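Sulfur oxidation protein soxB (Thermus thermophilus, PDB 2WDD) hydrolyses sulfur-sulfur bonds as a thiosulfohydrolase of the Sox sulfur oxidation pathway, with two manganese ions bound in a fold of the 5'-nucleotidase family. Local coordinates at residues K390-E395 with L530-R535; L110-K115 with P340-V345. One frame throughout, in Å; residues are numbered along the deposited sequence. Where two conformers were deposited one is given.

The two contacts lie well apart in the single chain, with centres about 41 Å from each other and nearest atoms about 26 Å apart, and they share no helix or strand. Contact 2 comes first along the sequence and is complete before contact 1 begins. It joins helix 104-120, from the span of chain that supplies the manganese ligands, to the start of helix 343-353, which follows that span. Contact 1 joins the end of helix 380-392 to helix 526-537 in the C-terminal part. Both are helix-to-helix joins away from the metal site, one made by a salt bridge and the other by apolar side chains, and each brings together distant parts of the sequence.

Contact 1: residues K390-E395 with L530-R535; sequences KAIYPE and LAEYLR
Ile-392 and Tyr-533 mark the closest approach of the two backbones, their CA atoms 7.1 Å apart, where the last turn of helix 380-392 runs up to the middle of helix 526-537. Tyr-393 is the first residue to leave helical geometry, so the touching side chains come from the helix end, and Ala-391 and Ile-392 both point their CB toward the partner. No hydrogen bond crosses between the segments; the join is apolar. Ala-391 CB lies 3.6 Å from Tyr-533 CE1 and equally near CD1 of that ring. The ring is swung over by a chi1 of 173°, which sets CG anti to the backbone N.

This packing is consistent with the C-terminal domain of the 5'-nucleotidase family, to which helix 380-392 is assigned; Leu-530 packs on Trp-381, Val-385 and Ala-388 of that helix and extends the same helix-helix seam inward. Ile-392 reaches across with its CD1 methyl, which in the conformers given here lies 3.8 Å from Glu-532 CB, 3.9 Å from Glu-532 OE1 and 4.0 Å from Tyr-533 CB. The Ile-392 and Glu-532 side chains cross at about a right angle, and the carboxylate continues to a salt bridge with Arg-524. Arg-524 also bonds to Tyr-393 OH, tying the residue after the helix to the same arginine.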
loop_
_atom_site.group_PDB
_atom_site.type_symbol
_atom_site.label_atom_id
_atom_site.label_comp_id
_atom_site.label_asym_id
_atom_site.label_seq_id
_atom_site.Cartn_x
_atom_site.Cartn_y
_atom_site.Cartn_z
ATOM N N LYS A 390 -22.334 10.198 8.836
ATOM C CA LYS A 390 -23.148 11.051 9.703
ATOM C C LYS A 390 -24.433 11.501 9.017
ATOM O O LYS A 390 -25.449 11.722 9.673
ATOM C CB LYS A 390 -22.344 12.251 10.193
ATOM C CG LYS A 390 -21.330 11.877 11.257
ATOM C CD LYS A 390 -20.903 13.096 12.056
ATOM C CE LYS A 390 -20.065 12.713 13.262
ATOM N NZ LYS A 390 -19.931 13.867 14.196
ATOM N N ALA A 391 -24.393 11.634 7.694
ATOM C CA ALA A 391 -25.585 12.039 6.960
ATOM C C ALA A 391 -26.647 10.946 7.020
ATOM O O ALA A 391 -27.837 11.236 7.165
ATOM C CB ALA A 391 -25.241 12.357 5.489
ATOM N N ILE A 392 -26.223 9.692 6.895
ATOM C CA ILE A 392 -27.167 8.582 6.907
ATOM C C ILE A 392 -27.504 8.098 8.309
ATOM O O ILE A 392 -28.611 7.585 8.550
ATOM C CB ILE A 392 -26.721 7.452 5.975
ATOM C CG1 ILE A 392 -26.708 7.950 4.526
ATOM C CG2 ILE A 392 -27.640 6.241 6.115
ATOM C CD1 ILE A 392 -26.015 7.022 3.574
ATOM N N TYR A 393 -26.573 8.294 9.239
ATOM C CA TYR A 393 -26.762 7.916 10.638
ATOM C C TYR A 393 -26.425 9.098 11.541
ATOM O O TYR A 393 -25.363 9.154 12.158
ATOM C CB TYR A 393 -25.863 6.733 10.994
ATOM C CG TYR A 393 -26.075 5.544 10.101
ATOM C CD1 TYR A 393 -27.133 4.677 10.318
ATOM C CD2 TYR A 393 -25.220 5.287 9.036
ATOM C CE1 TYR A 393 -27.336 3.587 9.502
ATOM C CE2 TYR A 393 -25.411 4.198 8.209
ATOM C CZ TYR A 393 -26.477 3.348 8.444
ATOM O OH TYR A 393 -26.702 2.268 7.619
ATOM N N PRO A 394 -27.338 10.072 11.620
ATOM C CA PRO A 394 -27.162 11.309 12.386
ATOM C C PRO A 394 -26.859 11.118 13.877
ATOM O O PRO A 394 -26.300 12.014 14.511
ATOM C CB PRO A 394 -28.492 12.049 12.172
ATOM C CG PRO A 394 -29.075 11.452 10.924
ATOM C CD PRO A 394 -28.634 10.018 10.923
ATOM N N GLU A 395 -27.193 9.951 14.431
ATOM C CA GLU A 395 -26.913 9.673 15.835
ATOM C C GLU A 395 -25.416 9.471 16.108
ATOM O O GLU A 395 -24.958 9.625 17.243
ATOM C CB GLU A 395 -27.694 8.435 16.286
ATOM C CG GLU A 395 -29.142 8.410 15.802
ATOM C CD GLU A 395 -29.362 7.498 14.600
ATOM O OE1 GLU A 395 -30.310 6.687 14.648
ATOM O OE2 GLU A 395 -28.635 7.620 13.590
ATOM N N LEU A 530 -21.883 4.655 1.298
ATOM C CA LEU A 530 -21.311 5.709 0.481
ATOM C C LEU A 530 -22.094 5.956 -0.792
ATOM O O LEU A 530 -22.347 7.105 -1.150
ATOM C CB LEU A 530 -19.863 5.389 0.133
ATOM C CG LEU A 530 -18.950 5.405 1.356
ATOM C CD1 LEU A 530 -17.576 4.925 0.964
ATOM C CD2 LEU A 530 -18.886 6.815 1.959
ATOM N N ALA A 531 -22.472 4.882 -1.479
ATOM C CA ALA A 531 -23.222 5.020 -2.720
ATOM C C ALA A 531 -24.577 5.681 -2.444
ATOM O O ALA A 531 -24.994 6.548 -3.195
ATOM C CB ALA A 531 -23.390 3.681 -3.426
ATOM N N GLU A 532 -25.226 5.303 -1.345
ATOM C CA GLU A 532 -26.510 5.898 -0.976
ATOM C C GLU A 532 -26.376 7.407 -0.792
ATOM O O GLU A 532 -27.199 8.190 -1.279
ATOM C CB GLU A 532 -27.022 5.271 0.323
ATOM C CG GLU A 532 -27.925 4.078 0.113
ATOM C CD GLU A 532 -28.406 3.473 1.415
ATOM O OE1 GLU A 532 -28.362 4.163 2.454
ATOM O OE2 GLU A 532 -28.817 2.301 1.400
ATOM N N TYR A 533 -25.337 7.820 -0.074
ATOM C CA TYR A 533 -25.095 9.227 0.183
ATOM C C TYR A 533 -24.774 9.973 -1.111
ATOM O O TYR A 533 -25.380 10.997 -1.416
ATOM C CB TYR A 533 -23.923 9.376 1.150
ATOM C CG TYR A 533 -23.475 10.805 1.365
ATOM C CD1 TYR A 533 -24.278 11.711 2.039
ATOM C CD2 TYR A 533 -22.252 11.246 0.874
ATOM C CE1 TYR A 533 -23.849 13.021 2.266
ATOM C CE2 TYR A 533 -21.821 12.546 1.091
ATOM C CZ TYR A 533 -22.626 13.431 1.771
ATOM O OH TYR A 533 -22.186 14.722 1.982
ATOM N N LEU A 534 -23.797 9.467 -1.858
ATOM C CA LEU A 534 -23.369 10.120 -3.090
ATOM C C LEU A 534 -24.478 10.276 -4.130
ATOM O O LEU A 534 -24.610 11.346 -4.733
ATOM C CB LEU A 534 -22.166 9.392 -3.701
ATOM C CG LEU A 534 -20.894 9.409 -2.843
ATOM C CD1 LEU A 534 -19.821 8.527 -3.489
ATOM C CD2 LEU A 534 -20.374 10.832 -2.671
ATOM N N ARG A 535 -25.252 9.214 -4.358
ATOM C CA ARG A 535 -26.351 9.275 -5.332
ATOM C C ARG A 535 -27.287 10.411 -4.944
ATOM O O ARG A 535 -27.726 11.178 -5.790
ATOM C CB ARG A 535 -27.172 7.979 -5.327
ATOM C CG ARG A 535 -26.439 6.723 -5.743
ATOM C CD ARG A 535 -27.324 5.497 -5.479
ATOM N NE ARG A 535 -26.702 4.259 -5.939
ATOM C CZ ARG A 535 -26.599 3.155 -5.210
ATOM N NH1 ARG A 535 -27.090 3.125 -3.980
ATOM N NH2 ARG A 535 -26.011 2.078 -5.712
#

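Contact 2: residues L110-K115 with P340-V345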
loop_
_atom_site.group_PDB
_atom_site.type_symbol
_atom_site.label_atom_id
_atom_site.label_comp_id
_atom_site.label_asym_id
_atom_site.label_seq_id
_atom_site.Cartn_x
_atom_site.Cartn_y
_atom_site.Cartn_z
ATOM N N LEU A 110 4.630 -1.481 -20.396
ATOM C CA LEU A 110 5.932 -1.060 -19.894
ATOM C C LEU A 110 6.826 -2.247 -19.532
ATOM O O LEU A 110 7.998 -2.293 -19.905
ATOM C CB LEU A 110 5.762 -0.128 -18.691
ATOM C CG LEU A 110 7.060 0.428 -18.097
ATOM C CD1 LEU A 110 7.909 1.092 -19.186
ATOM C CD2 LEU A 110 6.727 1.412 -16.988
ATOM N N ILE A 111 6.284 -3.216 -18.799
ATOM C CA ILE A 111 7.064 -4.389 -18.426
ATOM C C ILE A 111 7.567 -5.089 -19.686
ATOM O O ILE A 111 8.727 -5.489 -19.763
ATOM C CB ILE A 111 6.228 -5.360 -17.556
ATOM C CG1 ILE A 111 5.965 -4.744 -16.178
ATOM C CG2 ILE A 111 6.915 -6.726 -17.429
ATOM C CD1 ILE A 111 4.921 -5.484 -15.358
ATOM N N ARG A 112 6.685 -5.250 -20.665
ATOM C CA ARG A 112 7.064 -5.928 -21.903
ATOM C C ARG A 112 8.131 -5.150 -22.659
ATOM O O ARG A 112 9.072 -5.731 -23.196
ATOM C CB ARG A 112 5.836 -6.156 -22.784
ATOM C CG ARG A 112 4.977 -7.295 -22.295
ATOM C CD ARG A 112 3.740 -7.455 -23.132
ATOM N NE ARG A 112 2.902 -8.531 -22.620
ATOM C CZ ARG A 112 1.634 -8.719 -22.964
ATOM N NH1 ARG A 112 1.057 -7.900 -23.831
ATOM N NH2 ARG A 112 0.948 -9.722 -22.441
ATOM N N ASP A 113 7.979 -3.835 -22.696
ATOM C CA ASP A 113 8.945 -2.978 -23.378
ATOM C C ASP A 113 10.327 -3.199 -22.771
ATOM O O ASP A 113 11.298 -3.487 -23.472
ATOM C CB ASP A 113 8.537 -1.511 -23.232
ATOM C CG ASP A 113 9.557 -0.555 -23.825
ATOM O OD1 ASP A 113 9.550 -0.382 -25.060
ATOM O OD2 ASP A 113 10.313 0.074 -23.055
ATOM N N GLN A 114 10.400 -3.108 -21.450
ATOM C CA GLN A 114 11.668 -3.255 -20.760
ATOM C C GLN A 114 12.265 -4.646 -20.859
ATOM O O GLN A 114 13.474 -4.802 -21.059
ATOM C CB GLN A 114 11.529 -2.804 -19.305
ATOM C CG GLN A 114 11.128 -1.343 -19.202
ATOM C CD GLN A 114 12.235 -0.418 -19.668
ATOM O OE1 GLN A 114 13.333 -0.443 -19.121
ATOM N NE2 GLN A 114 11.938 0.435 -20.649
ATOM N N LYS A 115 11.423 -5.662 -20.720
ATOM C CA LYS A 115 11.909 -7.033 -20.801
ATOM C C LYS A 115 12.464 -7.326 -22.194
ATOM O O LYS A 115 13.504 -7.966 -22.323
ATOM C CB LYS A 115 10.800 -8.032 -20.453
ATOM C CG LYS A 115 11.310 -9.453 -20.256
ATOM C CD LYS A 115 10.263 -10.339 -19.599
ATOM C CE LYS A 115 10.669 -11.803 -19.666
ATOM N NZ LYS A 115 9.572 -12.696 -19.203
ATOM N N PRO A 340 2.449 2.558 -25.144
ATOM C CA PRO A 340 1.617 1.870 -26.133
ATOM C C PRO A 340 0.642 0.953 -25.405
ATOM O O PRO A 340 0.801 0.683 -24.209
ATOM C CB PRO A 340 2.628 1.031 -26.920
ATOM C CG PRO A 340 3.797 0.882 -26.017
ATOM C CD PRO A 340 3.861 2.153 -25.224
ATOM N N LYS A 341 -0.367 0.472 -26.119
ATOM C CA LYS A 341 -1.353 -0.403 -25.509
ATOM C C LYS A 341 -0.873 -1.843 -25.461
ATOM O O LYS A 341 -0.134 -2.292 -26.336
ATOM C CB LYS A 341 -2.664 -0.354 -26.301
ATOM C CG LYS A 341 -3.247 1.034 -26.469
ATOM C CD LYS A 341 -4.207 1.357 -25.342
ATOM C CE LYS A 341 -5.479 1.996 -25.868
ATOM N NZ LYS A 341 -6.492 2.167 -24.792
ATOM N N ALA A 342 -1.307 -2.564 -24.432
ATOM C CA ALA A 342 -1.083 -4.000 -24.338
ATOM C C ALA A 342 -2.455 -4.534 -24.755
ATOM O O ALA A 342 -3.384 -4.582 -23.952
ATOM C CB ALA A 342 -0.753 -4.414 -22.898
ATOM N N GLU A 343 -2.610 -4.803 -26.049
ATOM C CA GLU A 343 -3.898 -5.195 -26.604
ATOM C C GLU A 343 -4.590 -6.384 -25.957
ATOM O O GLU A 343 -5.803 -6.355 -25.765
ATOM C CB GLU A 343 -3.827 -5.350 -28.125
ATOM C CG GLU A 343 -3.384 -4.080 -28.846
ATOM C CD GLU A 343 -4.387 -2.943 -28.715
ATOM O OE1 GLU A 343 -5.395 -3.102 -27.993
ATOM O OE2 GLU A 343 -4.162 -1.882 -29.336
ATOM N N ASP A 344 -3.829 -7.425 -25.627
ATOM C CA ASP A 344 -4.409 -8.603 -24.992
ATOM C C ASP A 344 -5.005 -8.272 -23.628
ATOM O O ASP A 344 -6.063 -8.792 -23.255
ATOM C CB ASP A 344 -3.415 -9.770 -24.906
ATOM C CG ASP A 344 -2.110 -9.404 -24.200
ATOM O OD1 ASP A 344 -1.790 -8.202 -24.083
ATOM O OD2 ASP A 344 -1.390 -10.344 -23.796
ATOM N N VAL A 345 -4.334 -7.383 -22.896
ATOM C CA VAL A 345 -4.812 -6.970 -21.588
ATOM C C VAL A 345 -6.067 -6.116 -21.707
ATOM O O VAL A 345 -7.014 -6.284 -20.940
ATOM C CB VAL A 345 -3.713 -6.236 -20.791
ATOM C CG1 VAL A 345 -4.280 -5.697 -19.477
ATOM C CG2 VAL A 345 -2.535 -7.172 -20.536
#
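Arg-112 reaches from helix 104-120 to the first turn of helix 343-353 and takes hold of Asp-344 there. The backbones stay well apart, 8.7 Å between the CA atoms of Arg-112 and Ala-342, and the long side chain spans the gap. Its CB points toward the other segment. CG lies anti to the carbonyl carbon, and from CG to NE the chain is extended, which carries the guanidinium straight out to the aspartate. CZ lies 3.5 Å from Asp-344 OD2, with the carboxylate at the guanidinium edge. Beyond it the two terminal nitrogens divide the oxygens between them in an end-on, bidentate salt bridge. NH1 donates to Asp-344 OD1 at 2.9 Å with an N-H...O angle of 164°, coming to the syn side but 22° out of the carboxylate plane. NH2 donates to the syn lone pair of Asp-344 OD2 at 2.8 Å. Both oxygens lie near the guanidinium plane, yet the two flat groups are twisted 35° against each other. NH1 also comes within 4.0 Å of Ala-342 CB, and NH2 has a second acceptor in the carbonyl oxygen of Leu-154.

A leucine in place of Arg-112 would probably leave the Asp-344 carboxylate without its cationic mate and the Leu-154 carbonyl without this donor.

Ala-342 is the N-cap residue of helix 343-353, and Asp-344 OD1 also accepts a weak bond from the Val-345 N. The arrangement is a bidentate arginine-aspartate salt bridge at a helix N-terminus, where a negative charge in the first turn would probably be favoured by the helix dipole; away from the manganese site, it ties helix 104-120 to helix 343-353, with helix 146-155 joined through Leu-154.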